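Local coordinates for protein antigen MTB48 (Mycobacterium smegmatis, PDB 4WJ2) that is the EspB protein of the ESX-1 type VII secretion system, probably involved in DNA conjugation, at least in the recipient strain, represented here by its PE and PPE domains, at residues P110-I115 / G286-V291. Residues are numbered along the deposited sequence; the frame is centred on the assembly and turned at random.
Sequences PDMSGI and GGLPAV
Pro110 and Met112 lie against the run from Gly286 to Val291, joining two irregular loop segments on the elongated PE-PPE helical bundle of EspB: the linker between helix 39-85 and helix 138-146, in which Ile115 N bonds to Met112 O and closes a turn, and the loop that follows helix 247-271. Three apolar side-chain pairs span the contact. The CB of Pro110 is directed toward 286-291, and the ring touches two of its side chains with neighbouring atoms: CB meets Leu288 CD1 at 4.1 Å, and CG meets Val291 CG1 at 4.0 Å, the proline and valine side chains crossing at a slant. Further along, Met112 lies beside Leu288, its SD 4.0 Å from Leu288 CG. The methionine reaches this place with CG anti to its own carbonyl carbon (chi1 -68°) and then bends at chi3 (-22°), which brings the methyl group over the glycine backbone. Pro110 and Val291 both touch Ala79 of helix 39-85, while Leu288 and Val291 also pack on Thr190 and Ala187, respectively, of helix 186-229; the two segments thus share helix 39-85. No hydrogen bond links the two segments, although Val291 is tied by its backbone to Val108, just upstream in the linker. Side chain also meets main chain: Pro110 CD lies 3.1 Å from Pro289 O, and Met112 CE comes within 3.5 Å of Gly287 CA.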
ATOM      1  N   PRO A 110     -20.931  26.189  -8.846  1.00 59.45           N
ATOM      2  CA  PRO A 110     -20.421  25.058  -9.617  1.00 55.94           C
ATOM      3  C   PRO A 110     -21.276  23.820  -9.428  1.00 66.64           C
ATOM      4  O   PRO A 110     -21.550  23.404  -8.302  1.00 56.72           O
ATOM      5  CB  PRO A 110     -19.016  24.851  -9.050  1.00 48.91           C
ATOM      6  CG  PRO A 110     -18.613  26.172  -8.633  1.00 48.10           C
ATOM      7  CD  PRO A 110     -19.857  26.830  -8.073  1.00 49.96           C
ATOM      8  N   ASP A 111     -21.699  23.254 -10.553  1.00 76.92           N
ATOM      9  CA  ASP A 111     -22.584  22.102 -10.578  1.00 69.15           C
ATOM     10  C   ASP A 111     -21.832  20.855 -10.177  1.00 56.59           C
ATOM     11  O   ASP A 111     -21.003  20.371 -10.936  1.00 53.94           O
ATOM     12  CB  ASP A 111     -23.179  21.932 -11.976  1.00 74.36           C
ATOM     13  CG  ASP A 111     -24.565  21.326 -11.951  1.00 79.94           C
ATOM     14  OD1 ASP A 111     -24.804  20.401 -11.141  1.00 72.10           O
ATOM     15  OD2 ASP A 111     -25.421  21.789 -12.738  1.00 85.25           O
ATOM     16  N   MET A 112     -22.114  20.332  -8.991  1.00 58.14           N
ATOM     17  CA  MET A 112     -21.431  19.123  -8.554  1.00 69.95           C
ATOM     18  C   MET A 112     -22.387  17.933  -8.456  1.00 70.39           C
ATOM     19  O   MET A 112     -21.993  16.827  -8.074  1.00 57.17           O
ATOM     20  CB  MET A 112     -20.725  19.368  -7.226  1.00 76.84           C
ATOM     21  CG  MET A 112     -19.549  20.346  -7.333  1.00 78.68           C
ATOM     22  SD  MET A 112     -18.521  20.327  -5.853  1.00 84.52           S
ATOM     23  CE  MET A 112     -19.699  19.678  -4.652  1.00 71.96           C
ATOM     24  N   SER A 113     -23.632  18.164  -8.860  1.00 82.31           N
ATOM     25  CA  SER A 113     -24.688  17.149  -8.813  1.00 90.40           C
ATOM     26  C   SER A 113     -24.405  15.891  -9.639  1.00 92.09           C
ATOM     27  O   SER A 113     -25.217  14.961  -9.651  1.00 95.53           O
ATOM     28  CB  SER A 113     -26.014  17.758  -9.280  1.00 89.24           C
ATOM     29  OG  SER A 113     -25.848  18.494 -10.482  1.00 83.62           O
ATOM     30  N   GLY A 114     -23.267  15.868 -10.330  1.00 82.25           N
ATOM     31  CA  GLY A 114     -22.891  14.729 -11.144  1.00 74.85           C
ATOM     32  C   GLY A 114     -21.469  14.293 -10.858  1.00 80.37           C
ATOM     33  O   GLY A 114     -20.764  13.793 -11.743  1.00 84.89           O
ATOM     34  N   ILE A 115     -21.032  14.481  -9.619  1.00 72.06           N
ATOM     35  CA  ILE A 115     -19.703  14.028  -9.251  1.00 68.57           C
ATOM     36  C   ILE A 115     -19.769  12.817  -8.339  1.00 66.67           C
ATOM     37  O   ILE A 115     -20.457  12.837  -7.319  1.00 65.44           O
ATOM     38  CB  ILE A 115     -18.884  15.131  -8.562  1.00 68.15           C
ATOM     39  CG1 ILE A 115     -18.876  16.395  -9.426  1.00 66.42           C
ATOM     40  CG2 ILE A 115     -17.463  14.643  -8.276  1.00 49.27           C
ATOM     41  CD1 ILE A 115     -18.034  17.520  -8.877  1.00 61.34           C
ATOM     42  N   GLY A 286     -15.808  17.717  -0.877  1.00 58.16           N
ATOM     43  CA  GLY A 286     -17.082  18.327  -0.538  1.00 56.14           C
ATOM     44  C   GLY A 286     -17.431  19.577  -1.338  1.00 50.21           C
ATOM     45  O   GLY A 286     -16.792  19.890  -2.353  1.00 39.44           O
ATOM     46  N   GLY A 287     -18.452  20.293  -0.868  1.00 47.06           N
ATOM     47  CA  GLY A 287     -19.115  21.320  -1.654  1.00 41.57           C
ATOM     48  C   GLY A 287     -18.305  22.562  -1.917  1.00 40.83           C
ATOM     49  O   GLY A 287     -17.669  23.076  -0.999  1.00 55.07           O
ATOM     50  N   LEU A 288     -18.320  23.049  -3.160  1.00 39.41           N
ATOM     51  CA  LEU A 288     -17.674  24.332  -3.501  1.00 43.79           C
ATOM     52  C   LEU A 288     -18.610  25.515  -3.369  1.00 51.63           C
ATOM     53  O   LEU A 288     -19.825  25.395  -3.610  1.00 43.37           O
ATOM     54  CB  LEU A 288     -17.146  24.343  -4.923  1.00 38.01           C
ATOM     55  CG  LEU A 288     -16.016  23.436  -5.323  1.00 37.58           C
ATOM     56  CD1 LEU A 288     -15.760  23.718  -6.767  1.00 38.32           C
ATOM     57  CD2 LEU A 288     -14.821  23.751  -4.485  1.00 35.94           C
ATOM     58  N   PRO A 289     -18.044  26.680  -3.015  1.00 49.96           N
ATOM     59  CA  PRO A 289     -18.878  27.886  -2.960  1.00 40.94           C
ATOM     60  C   PRO A 289     -19.163  28.400  -4.354  1.00 38.28           C
ATOM     61  O   PRO A 289     -18.835  27.739  -5.331  1.00 38.60           O
ATOM     62  CB  PRO A 289     -18.033  28.881  -2.152  1.00 36.54           C
ATOM     63  CG  PRO A 289     -16.608  28.396  -2.302  1.00 35.40           C
ATOM     64  CD  PRO A 289     -16.677  26.898  -2.506  1.00 35.77           C
ATOM     65  N   ALA A 290     -19.791  29.562  -4.434  1.00 38.67           N
ATOM     66  CA  ALA A 290     -20.025  30.205  -5.705  1.00 39.37           C
ATOM     67  C   ALA A 290     -18.741  30.892  -6.194  1.00 40.52           C
ATOM     68  O   ALA A 290     -17.876  31.276  -5.393  1.00 37.09           O
ATOM     69  CB  ALA A 290     -21.174  31.195  -5.590  1.00 40.37           C
ATOM     70  N   VAL A 291     -18.617  31.025  -7.512  1.00 40.75           N
ATOM     71  CA  VAL A 291     -17.455  31.645  -8.131  1.00 39.82           C
ATOM     72  C   VAL A 291     -17.795  32.998  -8.721  1.00 39.72           C
ATOM     73  O   VAL A 291     -18.946  33.251  -9.060  1.00 50.24           O
ATOM     74  CB  VAL A 291     -16.881  30.761  -9.241  1.00 39.80           C
ATOM     75  CG1 VAL A 291     -16.358  29.441  -8.669  1.00 38.96           C
ATOM     76  CG2 VAL A 291     -17.921  30.545 -10.332  1.00 41.86           C
TER